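Local atomic coordinates of E1 (Kluyveromyces marxianus, PDB entry 3VX6), a protein that activates ATG12 and ATG8, as an E1-like enzyme, for conjugation to ATG5 and phosphatidylethanolamine in autophagy and cytoplasm-to-vacuole transport. Residues E107-G112 with L219-K224; D116-I121 with V175-V180; A188-L193 with S223-R228; K198-D203 with T232-R237. One frame throughout, in Å; residues are numbered along the deposited sequence.

Overall arrangement
Three of the four contacts lie in the interior; interaction 3, farthest from the centre of the chain, is only partly buried. Interactions 1 and 3 both use helix 215-225: its middle leans on helix 97-114, its C-terminal end on helix 190-195. Interaction 4 joins strands 198-202 and 231-236, the two sheet strands that this helix connects, and interaction 2 ties the turn after helix 97-114 to strand 177-181, the other neighbour of strand 198-202. Chemistry follows place. The helix pair of interaction 1 is apolar, interaction 3 adds an arginine at a helix end, interaction 2 centres on one asparagine amide, and interaction 4 combines a backbone ladder with a salt bridge.

Interaction 1 of 4, residues E107-G112 with L219-K224; sequences ELLQRG and LTVWSK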
# COMPACT_ATOMS: atom_id res chain seq x y z
N GLU A 107 5.16 5.68 -10.46
CA GLU A 107 6.41 5.05 -10.07
C GLU A 107 6.17 3.62 -9.64
O GLU A 107 6.94 2.73 -9.96
CB GLU A 107 7.06 5.83 -8.93
CG GLU A 107 7.31 7.30 -9.24
CD GLU A 107 7.65 8.11 -7.99
OE1 GLU A 107 7.83 9.34 -8.14
OE2 GLU A 107 7.72 7.54 -6.87
N LEU A 108 5.10 3.40 -8.90
CA LEU A 108 4.78 2.06 -8.46
C LEU A 108 4.46 1.24 -9.70
O LEU A 108 4.86 0.08 -9.81
CB LEU A 108 3.60 2.09 -7.48
CG LEU A 108 3.90 2.88 -6.20
CD1 LEU A 108 2.63 3.15 -5.46
CD2 LEU A 108 4.89 2.13 -5.33
N LEU A 109 3.76 1.84 -10.65
CA LEU A 109 3.41 1.18 -11.90
C LEU A 109 4.68 0.65 -12.57
O LEU A 109 4.79 -0.53 -12.89
CB LEU A 109 2.73 2.18 -12.83
CG LEU A 109 2.64 1.81 -14.30
CD1 LEU A 109 1.88 0.51 -14.46
CD2 LEU A 109 1.94 2.92 -15.05
N GLN A 110 5.63 1.56 -12.79
CA GLN A 110 6.90 1.22 -13.40
C GLN A 110 7.53 0.04 -12.65
O GLN A 110 7.77 -1.01 -13.23
CB GLN A 110 7.85 2.43 -13.36
CG GLN A 110 9.18 2.22 -14.07
CD GLN A 110 8.99 1.88 -15.54
OE1 GLN A 110 8.71 2.75 -16.37
NE2 GLN A 110 9.12 0.60 -15.87
N ARG A 111 7.77 0.23 -11.36
CA ARG A 111 8.39 -0.81 -10.54
C ARG A 111 7.71 -2.17 -10.61
O ARG A 111 8.38 -3.19 -10.62
CB ARG A 111 8.48 -0.34 -9.08
CG ARG A 111 9.45 0.80 -8.93
CD ARG A 111 9.74 1.21 -7.50
NE ARG A 111 10.93 2.06 -7.48
CZ ARG A 111 12.18 1.62 -7.67
NH1 ARG A 111 12.40 0.32 -7.88
NH2 ARG A 111 13.20 2.47 -7.69
N GLY A 112 6.38 -2.18 -10.70
CA GLY A 112 5.68 -3.45 -10.77
C GLY A 112 5.85 -4.20 -12.08
O GLY A 112 5.95 -5.43 -12.10
N LEU A 219 -3.34 -5.52 -10.50
CA LEU A 219 -4.07 -5.62 -11.75
C LEU A 219 -3.46 -4.76 -12.84
O LEU A 219 -3.14 -5.23 -13.92
CB LEU A 219 -5.52 -5.22 -11.55
CG LEU A 219 -6.24 -6.24 -10.67
CD1 LEU A 219 -7.56 -5.68 -10.20
CD2 LEU A 219 -6.41 -7.51 -11.47
N THR A 220 -3.30 -3.48 -12.56
CA THR A 220 -2.75 -2.58 -13.55
C THR A 220 -1.39 -3.05 -14.06
O THR A 220 -1.11 -3.04 -15.27
CB THR A 220 -2.64 -1.16 -12.96
OG1 THR A 220 -3.95 -0.69 -12.64
CG2 THR A 220 -1.99 -0.21 -13.95
N VAL A 221 -0.52 -3.48 -13.16
CA VAL A 221 0.79 -3.90 -13.61
C VAL A 221 0.73 -5.23 -14.36
O VAL A 221 1.21 -5.35 -15.48
CB VAL A 221 1.75 -4.02 -12.45
CG1 VAL A 221 3.07 -4.56 -12.95
CG2 VAL A 221 1.92 -2.66 -11.79
N TRP A 222 0.16 -6.22 -13.72
CA TRP A 222 0.06 -7.52 -14.33
C TRP A 222 -0.59 -7.40 -15.73
O TRP A 222 -0.21 -8.12 -16.65
CB TRP A 222 -0.78 -8.39 -13.41
CG TRP A 222 -0.68 -9.83 -13.68
CD1 TRP A 222 0.12 -10.46 -14.59
CD2 TRP A 222 -1.44 -10.84 -13.03
NE1 TRP A 222 -0.10 -11.81 -14.55
CE2 TRP A 222 -1.06 -12.08 -13.60
CE3 TRP A 222 -2.41 -10.83 -12.03
CZ2 TRP A 222 -1.62 -13.28 -13.20
CZ3 TRP A 222 -2.97 -12.03 -11.63
CH2 TRP A 222 -2.57 -13.24 -12.21
N SER A 223 -1.54 -6.48 -15.86
CA SER A 223 -2.26 -6.23 -17.11
C SER A 223 -1.35 -5.88 -18.27
O SER A 223 -1.43 -6.49 -19.34
CB SER A 223 -3.24 -5.06 -16.95
OG SER A 223 -4.40 -5.43 -16.24
N LYS A 224 -0.52 -4.87 -18.08
CA LYS A 224 0.38 -4.43 -19.12
C LYS A 224 1.49 -5.44 -19.41
O LYS A 224 1.96 -5.54 -20.54
CB LYS A 224 0.95 -3.06 -18.73
CG LYS A 224 -0.09 -1.95 -18.77
CD LYS A 224 0.42 -0.64 -18.19
CE LYS A 224 -0.71 0.40 -18.04
NZ LYS A 224 -1.06 1.10 -19.31
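Leu-109 sends CG anti to its backbone N (chi1 164°), and Val-221 does the same with CG1 (chi1 176°); these torsions swing the leucine's end toward the second helix and leave CG2 of the valine turned to the first. The contact is a helix-helix packing: segment 107-112 of helix 97-114 and segment 219-224 of helix 215-225 run with their axes 9.0 Å apart at closest approach and cross at -46°. Val-221 carries the contact from helix 215-225. Its CG2 settles against the backbone of the other helix, 3.7 Å from Leu-109 O and 4.0 Å from Gly-112 CA. Gly-112 has no side chain here, and the valine lies against its backbone. Leu-109 completes the interface from the opposite helix: its CD1 sits 4.1 Å from Val-221 CG2, the two side chains sliding past each other in opposite directions, and it meets Thr-220 CG2 at 4.0 Å with the side chains roughly perpendicular. Toward the exposed border the aliphatic part of Lys-224 extends this apolar strip, its CD lying 4.2 Å from Leu-109 CD1. Thr-220 turns its hydroxyl to Lys-216 O, one turn back in its own helix, and so gives the neighbour its methyl. Val-221 also touches Leu-117 and Ile-120; on another side of the helix, Leu-219 and Trp-222 pack on Ile-233 of the sheet. Ser-223 folds its hydroxyl back on its own helix, OG bonding to Leu-219 O at 2.6 Å from above the carbonyl plane, on the face opposite to Ser-223 N.

Interaction 2 of 4, residues D116-I121 with V175-V180; sequences DLNEII and VIIACV
Asn-118 and Ile-177 bring their CA atoms to 5.1 Å where a 3-10 turn, residues 117-120, meets the start of strand 177-181. An Asx turn opens the first segment: Asp-116 OD1 accepts from Asn-118 N at 2.6 Å through its anti lone pair. The same oxygen receives Asn-118 ND2 on its syn side, tilted out of the carboxylate plane, which helps fix the rotation of the amide. With CG anti to its carbonyl carbon (chi1 -80°), Asn-118 carries this amide to both backbone polar atoms of Ile-177. Its OD1 accepts from Ile-177 N at 2.7 Å, the donor tilted 32° from the carbonyl plane, and weakly from Ile-176 N; its ND2 donates to Ile-177 O, a bond modelled too short for its length to be trusted. Water 1 also donates to Ile-177 O, at 3.0 Å. A leucine for Asn-118 would probably leave Ile-177 N and O without their side-chain partners and weaken the tie of the turn to the strand. Beyond the amide the contact is apolar: Leu-117 CB lies 3.6 Å from Ile-177 CG2, their side chains perpendicular, and Ile-121 CD1 approaches Ile-177 CD1 to 3.6 Å. The turn bridges layers, with Leu-117 and Ile-120 on Ile-218 of helix 215-225, Leu-117 also on Leu-193 of helix 190-195, and Ile-121, like Ile-176 and Ile-177, on Phe-201 of strand 198-202.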
# COMPACT_ATOMS: atom_id res chain seq x y z
N ASP A 116 9.05 -6.45 -9.48
CA ASP A 116 8.24 -7.40 -8.72
C ASP A 116 6.96 -6.66 -8.35
O ASP A 116 6.98 -5.44 -8.18
CB ASP A 116 9.00 -7.81 -7.45
CG ASP A 116 8.33 -8.94 -6.68
OD1 ASP A 116 7.19 -8.75 -6.18
OD2 ASP A 116 8.94 -10.02 -6.56
N LEU A 117 5.85 -7.39 -8.25
CA LEU A 117 4.59 -6.76 -7.89
C LEU A 117 4.63 -6.25 -6.45
O LEU A 117 3.96 -5.29 -6.11
CB LEU A 117 3.42 -7.73 -8.05
CG LEU A 117 3.16 -8.26 -9.44
CD1 LEU A 117 1.82 -8.96 -9.43
CD2 LEU A 117 3.18 -7.14 -10.46
N ASN A 118 5.42 -6.89 -5.60
CA ASN A 118 5.50 -6.44 -4.23
C ASN A 118 5.85 -4.96 -4.20
O ASN A 118 5.44 -4.25 -3.29
CB ASN A 118 6.57 -7.20 -3.46
CG ASN A 118 6.09 -8.56 -3.00
OD1 ASN A 118 5.35 -8.68 -2.01
ND2 ASN A 118 6.51 -9.60 -3.71
N GLU A 119 6.58 -4.50 -5.20
CA GLU A 119 6.99 -3.11 -5.24
C GLU A 119 5.90 -2.11 -5.53
O GLU A 119 6.10 -0.91 -5.33
CB GLU A 119 8.12 -2.91 -6.24
CG GLU A 119 9.38 -3.64 -5.89
CD GLU A 119 10.53 -3.25 -6.79
OE1 GLU A 119 11.46 -4.07 -6.92
OE2 GLU A 119 10.51 -2.13 -7.36
N ILE A 120 4.76 -2.57 -6.00
CA ILE A 120 3.67 -1.66 -6.32
C ILE A 120 2.96 -1.18 -5.06
O ILE A 120 2.14 -0.25 -5.10
CB ILE A 120 2.64 -2.31 -7.23
CG1 ILE A 120 1.93 -3.43 -6.46
CG2 ILE A 120 3.32 -2.81 -8.49
CD1 ILE A 120 1.01 -4.25 -7.28
N ILE A 121 3.28 -1.82 -3.94
CA ILE A 121 2.67 -1.47 -2.66
C ILE A 121 3.58 -0.65 -1.78
O ILE A 121 4.70 -1.05 -1.48
CB ILE A 121 2.27 -2.74 -1.86
CG1 ILE A 121 1.08 -3.41 -2.54
CG2 ILE A 121 1.95 -2.37 -0.41
CD1 ILE A 121 0.58 -4.62 -1.81
N VAL A 175 7.30 -12.27 1.70
CA VAL A 175 6.65 -11.40 0.71
C VAL A 175 5.17 -11.29 0.93
O VAL A 175 4.55 -12.21 1.47
CB VAL A 175 6.89 -11.88 -0.73
CG1 VAL A 175 8.37 -11.88 -1.03
CG2 VAL A 175 6.30 -13.26 -0.92
N ILE A 176 4.60 -10.17 0.51
CA ILE A 176 3.17 -9.94 0.67
C ILE A 176 2.45 -10.20 -0.66
O ILE A 176 1.23 -10.36 -0.70
CB ILE A 176 2.89 -8.51 1.28
CG1 ILE A 176 1.60 -7.91 0.75
CG2 ILE A 176 4.05 -7.58 0.99
CD1 ILE A 176 1.80 -7.11 -0.49
N ILE A 177 3.22 -10.27 -1.73
CA ILE A 177 2.70 -10.56 -3.06
C ILE A 177 3.64 -11.55 -3.76
O ILE A 177 4.87 -11.40 -3.73
CB ILE A 177 2.60 -9.31 -3.95
CG1 ILE A 177 1.54 -8.34 -3.42
CG2 ILE A 177 2.21 -9.72 -5.37
CD1 ILE A 177 1.41 -7.09 -4.28
N ALA A 178 3.07 -12.58 -4.35
CA ALA A 178 3.85 -13.58 -5.06
C ALA A 178 2.98 -14.10 -6.20
O ALA A 178 1.87 -13.60 -6.42
CB ALA A 178 4.25 -14.72 -4.12
N CYS A 179 3.47 -15.08 -6.93
CA CYS A 179 2.68 -15.64 -7.99
C CYS A 179 2.87 -17.14 -7.94
O CYS A 179 3.67 -17.65 -7.15
CB CYS A 179 3.09 -15.09 -9.36
SG CYS A 179 4.68 -15.64 -10.01
N VAL A 180 2.10 -17.86 -8.75
CA VAL A 180 2.21 -19.30 -8.76
C VAL A 180 2.53 -19.74 -10.18
O VAL A 180 1.92 -19.27 -11.14
CB VAL A 180 0.90 -19.94 -8.29
CG1 VAL A 180 1.13 -21.41 -8.00
CG2 VAL A 180 0.39 -19.23 -7.05
O HOH W 1 7.43 -12.51 -4.73

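Interaction 3 of 4, residues A188-L193 with S223-R228; sequences ATPDNL and SKLSPR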
# COMPACT_ATOMS: atom_id res chain seq x y z
N ALA A 188 6.79 -12.60 -7.87
CA ALA A 188 5.90 -11.90 -8.80
C ALA A 188 6.70 -11.07 -9.80
O ALA A 188 6.43 -9.89 -9.99
CB ALA A 188 4.95 -11.01 -8.04
N THR A 189 7.68 -11.69 -10.43
CA THR A 189 8.51 -11.02 -11.40
C THR A 189 7.80 -10.91 -12.76
O THR A 189 6.77 -11.55 -12.99
CB THR A 189 9.86 -11.75 -11.50
OG1 THR A 189 9.65 -13.13 -11.84
CG2 THR A 189 10.56 -11.69 -10.16
N PRO A 190 8.32 -10.07 -13.67
CA PRO A 190 7.64 -9.97 -14.96
C PRO A 190 7.53 -11.26 -15.75
O PRO A 190 6.41 -11.67 -16.11
CB PRO A 190 8.45 -8.89 -15.69
CG PRO A 190 8.91 -8.00 -14.57
CD PRO A 190 9.35 -9.02 -13.53
N ASP A 191 8.65 -11.91 -16.04
CA ASP A 191 8.59 -13.16 -16.81
C ASP A 191 7.75 -14.22 -16.11
O ASP A 191 7.12 -15.05 -16.77
CB ASP A 191 9.99 -13.68 -17.11
CG ASP A 191 10.75 -12.80 -18.09
OD1 ASP A 191 10.11 -12.14 -18.96
OD2 ASP A 191 11.99 -12.77 -18.02
N ASN A 192 7.75 -14.21 -14.79
CA ASN A 192 6.95 -15.14 -14.02
C ASN A 192 5.50 -14.74 -14.16
O ASN A 192 4.63 -15.60 -14.29
CB ASN A 192 7.32 -15.11 -12.55
CG ASN A 192 8.50 -15.98 -12.24
OD1 ASN A 192 9.03 -16.64 -13.14
ND2 ASN A 192 8.92 -15.99 -10.98
N LEU A 193 5.26 -13.44 -14.14
CA LEU A 193 3.90 -12.94 -14.26
C LEU A 193 3.33 -13.21 -15.64
O LEU A 193 2.13 -13.39 -15.78
CB LEU A 193 3.84 -11.44 -13.94
CG LEU A 193 4.03 -11.17 -12.45
CD1 LEU A 193 4.36 -9.71 -12.21
CD2 LEU A 193 2.79 -11.59 -11.69
N SER A 223 -1.54 -6.48 -15.86
CA SER A 223 -2.26 -6.23 -17.11
C SER A 223 -1.35 -5.88 -18.27
O SER A 223 -1.43 -6.49 -19.34
CB SER A 223 -3.24 -5.06 -16.95
OG SER A 223 -4.40 -5.43 -16.24
N LYS A 224 -0.52 -4.87 -18.08
CA LYS A 224 0.38 -4.43 -19.12
C LYS A 224 1.49 -5.44 -19.41
O LYS A 224 1.96 -5.54 -20.54
CB LYS A 224 0.95 -3.06 -18.73
CG LYS A 224 -0.09 -1.95 -18.77
CD LYS A 224 0.42 -0.64 -18.19
CE LYS A 224 -0.71 0.40 -18.04
NZ LYS A 224 -1.06 1.10 -19.31
N LEU A 225 1.90 -6.18 -18.38
CA LEU A 225 2.97 -7.17 -18.50
C LEU A 225 2.45 -8.39 -19.21
O LEU A 225 3.04 -8.88 -20.16
CB LEU A 225 3.46 -7.62 -17.12
CG LEU A 225 4.44 -6.71 -16.40
CD1 LEU A 225 4.93 -7.40 -15.15
CD2 LEU A 225 5.59 -6.41 -17.34
N SER A 226 1.35 -8.90 -18.72
CA SER A 226 0.78 -10.07 -19.32
C SER A 226 -0.65 -9.72 -19.74
O SER A 226 -1.60 -9.87 -18.97
CB SER A 226 0.80 -11.22 -18.30
OG SER A 226 0.33 -12.42 -18.87
N PRO A 227 -0.82 -9.26 -20.97
CA PRO A 227 -2.19 -8.94 -21.39
C PRO A 227 -2.95 -10.28 -21.39
O PRO A 227 -2.48 -11.27 -21.94
CB PRO A 227 -2.00 -8.30 -22.77
CG PRO A 227 -0.64 -8.80 -23.26
CD PRO A 227 0.17 -9.24 -22.07
N ARG A 228 -4.07 -10.32 -20.68
CA ARG A 228 -4.87 -11.52 -20.59
C ARG A 228 -6.34 -11.18 -20.53
O ARG A 228 -6.72 -10.05 -20.25
CB ARG A 228 -4.51 -12.31 -19.33
CG ARG A 228 -3.03 -12.48 -19.10
CD ARG A 228 -2.86 -13.28 -17.85
NE ARG A 228 -1.47 -13.58 -17.55
CZ ARG A 228 -1.15 -14.53 -16.68
NH1 ARG A 228 -2.12 -15.21 -16.08
NH2 ARG A 228 0.12 -14.79 -16.40
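Leu-225 meets both Pro-190 and Leu-193 where two helices on the same sheet touch near their ends, the start of helix 190-195 against the C-terminal end of helix 215-225, the connecting helix of a beta-alpha-beta unit. The apolar part centres on one methyl, Leu-225 CD1. With CG anti to its carbonyl carbon (chi1 -81°), Leu-225 points CD1 at the first turn of the other helix, 3.7 Å from Pro-190 CA and 3.9 Å from Pro-190 CB, the two side chains crossing obliquely. The same CD1 lies 3.8 Å from Leu-193 CD1, so that proline and leucine, three residues apart on one side of their helix, receive it together. Leu-193 continues inward to Leu-117, joining this patch to the core.

The polar part gathers at Leu-193 O. Arg-228 NH2 lies 2.5 Å from Leu-193 O, which sits at the guanidinium edge; the bond is weak, with an N-H...O angle of only 118°. Trp-222 NE1 also donates to this carbonyl, and Arg-228 NH2 reaches Cys-196 O as well, so the arginine and the tryptophan together engage carbonyls in the last turn of helix 190-195 and just beyond it. Van der Waals contact fills in beside them, Ser-226 CB resting 3.6 Å from Leu-193 O.

Two further sets of hydrogen bonds steady the arginine. From outside the segment, Tyr-231 OH is bonded to the backbone at Ser-226 O and Arg-228 N. Within 223-228, Arg-228 NE donates to Ser-226 OG at 2.5 Å, nearly straight at 172° and in the guanidinium plane.

Interaction 4 of 4, residues K198-D203 with T232-R237; sequences KVVFKD and TICFLR
Phe-201 and Phe-235 meet on neighbouring parallel strands, 198-202 and 231-236, the two strands of a beta-alpha-beta unit whose helix 215-225 packs over this face. Their rings touch rim to rim, Phe-201 CD1 3.4 Å from Phe-235 CD1, with planes at 76° and centroids 6.0 Å apart, neither lying over the other's face. Ile-233 CG2 sits over one face of the Phe-235 ring, toward its rim, and touches Phe-201 CB at 4.0 Å; Ile-218 of the helix rests on Phe-201 and Ile-233. On the other side of the sheet Val-200 CG1 packs on Cys-234 CB at 3.6 Å, with Leu-236 CD1 beside the valine. Between the faces runs the parallel ladder, Val-199 N to Thr-232 O at 2.9 Å, then Cys-234 N to Val-199 O, Phe-201 N to Cys-234 O and Leu-236 N to Phe-201 O. At one end Lys-198, whose NZ forms a salt bridge with Glu-244, crosses Thr-232. At the other, the Arg-237 chain bends at chi2 (92°) to bring its guanidinium to Asp-203 in a salt bridge. A methionine replacing Arg-237 would probably strand the buried Asp-203 charge, with Ser-212 OG still at OD2 but no cation at OD1. The guanidinium grips side-on: Arg-237 NE at 2.7 Å and Arg-237 NH2 at 2.5 Å both reach Asp-203 OD1, from the same face of the carboxylate.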
# COMPACT_ATOMS: atom_id res chain seq x y z
N LYS A 198 -1.40 -17.44 -11.46
CA LYS A 198 -1.98 -16.43 -10.62
C LYS A 198 -1.00 -15.72 -9.73
O LYS A 198 0.18 -16.07 -9.67
CB LYS A 198 -3.08 -17.04 -9.76
CG LYS A 198 -2.70 -18.30 -9.03
CD LYS A 198 -3.95 -19.05 -8.65
CE LYS A 198 -3.64 -20.30 -7.84
NZ LYS A 198 -4.87 -21.14 -7.66
N VAL A 199 -1.52 -14.70 -9.05
CA VAL A 199 -0.77 -13.87 -8.13
C VAL A 199 -1.36 -14.04 -6.74
O VAL A 199 -2.57 -13.99 -6.57
CB VAL A 199 -0.89 -12.40 -8.53
CG1 VAL A 199 -0.37 -11.49 -7.41
CG2 VAL A 199 -0.11 -12.17 -9.82
N VAL A 200 -0.50 -14.25 -5.75
CA VAL A 200 -0.96 -14.41 -4.37
C VAL A 200 -0.60 -13.13 -3.62
O VAL A 200 0.53 -12.65 -3.67
CB VAL A 200 -0.33 -15.66 -3.71
CG1 VAL A 200 -0.78 -16.89 -4.46
CG2 VAL A 200 1.17 -15.59 -3.74
N PHE A 201 -1.59 -12.58 -2.93
CA PHE A 201 -1.43 -11.32 -2.21
C PHE A 201 -1.90 -11.40 -0.76
O PHE A 201 -3.01 -11.85 -0.48
CB PHE A 201 -2.22 -10.25 -2.98
CG PHE A 201 -2.35 -8.93 -2.28
CD1 PHE A 201 -3.58 -8.26 -2.28
CD2 PHE A 201 -1.27 -8.34 -1.65
CE1 PHE A 201 -3.71 -7.02 -1.68
CE2 PHE A 201 -1.40 -7.10 -1.04
CZ PHE A 201 -2.62 -6.44 -1.06
N LYS A 202 -1.03 -11.00 0.16
CA LYS A 202 -1.40 -10.97 1.57
C LYS A 202 -2.14 -9.65 1.66
O LYS A 202 -1.56 -8.58 1.87
CB LYS A 202 -0.15 -11.00 2.45
CG LYS A 202 0.37 -12.42 2.64
CD LYS A 202 1.90 -12.51 2.75
CE LYS A 202 2.31 -13.96 2.96
NZ LYS A 202 3.77 -14.13 3.14
N ASP A 203 -3.44 -9.75 1.45
CA ASP A 203 -4.35 -8.62 1.44
C ASP A 203 -4.26 -7.67 2.64
O ASP A 203 -4.06 -8.09 3.78
CB ASP A 203 -5.77 -9.16 1.31
CG ASP A 203 -6.71 -8.16 0.69
OD1 ASP A 203 -7.89 -8.53 0.52
OD2 ASP A 203 -6.29 -7.03 0.36
N THR A 232 -5.98 -13.79 -12.13
CA THR A 232 -6.38 -14.44 -10.89
C THR A 232 -5.49 -14.02 -9.75
O THR A 232 -4.27 -14.05 -9.86
CB THR A 232 -6.32 -15.96 -11.03
OG1 THR A 232 -7.31 -16.39 -11.98
CG2 THR A 232 -6.57 -16.61 -9.68
N ILE A 233 -6.10 -13.65 -8.63
CA ILE A 233 -5.33 -13.22 -7.47
C ILE A 233 -5.82 -13.86 -6.19
O ILE A 233 -7.01 -13.80 -5.87
CB ILE A 233 -5.41 -11.70 -7.30
CG1 ILE A 233 -4.86 -11.01 -8.55
CG2 ILE A 233 -4.66 -11.29 -6.04
CD1 ILE A 233 -5.08 -9.52 -8.57
N CYS A 234 -4.90 -14.48 -5.46
CA CYS A 234 -5.22 -15.11 -4.18
C CYS A 234 -5.04 -14.07 -3.08
O CYS A 234 -3.96 -13.52 -2.92
CB CYS A 234 -4.29 -16.29 -3.91
SG CYS A 234 -4.45 -17.63 -5.09
N PHE A 235 -6.10 -13.81 -2.33
CA PHE A 235 -6.04 -12.83 -1.26
C PHE A 235 -5.97 -13.55 0.08
O PHE A 235 -6.98 -14.02 0.60
CB PHE A 235 -7.26 -11.92 -1.33
CG PHE A 235 -7.32 -11.11 -2.59
CD1 PHE A 235 -6.45 -10.04 -2.79
CD2 PHE A 235 -8.23 -11.42 -3.61
CE1 PHE A 235 -6.47 -9.30 -3.98
CE2 PHE A 235 -8.26 -10.69 -4.80
CZ PHE A 235 -7.38 -9.62 -4.98
N LEU A 236 -4.77 -13.64 0.63
CA LEU A 236 -4.60 -14.32 1.90
C LEU A 236 -4.81 -13.42 3.11
O LEU A 236 -4.33 -12.29 3.16
CB LEU A 236 -3.22 -14.98 1.98
CG LEU A 236 -3.08 -16.15 1.00
CD1 LEU A 236 -2.87 -15.60 -0.41
CD2 LEU A 236 -1.92 -17.03 1.41
N ARG A 237 -5.54 -13.96 4.08
CA ARG A 237 -5.85 -13.25 5.31
C ARG A 237 -5.70 -14.20 6.51
O ARG A 237 -6.11 -15.36 6.46
CB ARG A 237 -7.29 -12.72 5.28
CG ARG A 237 -7.53 -11.42 4.50
CD ARG A 237 -7.93 -11.67 3.05
NE ARG A 237 -8.41 -10.45 2.40
CZ ARG A 237 -9.62 -9.93 2.54
NH1 ARG A 237 -10.52 -10.54 3.31
NH2 ARG A 237 -9.96 -8.82 1.91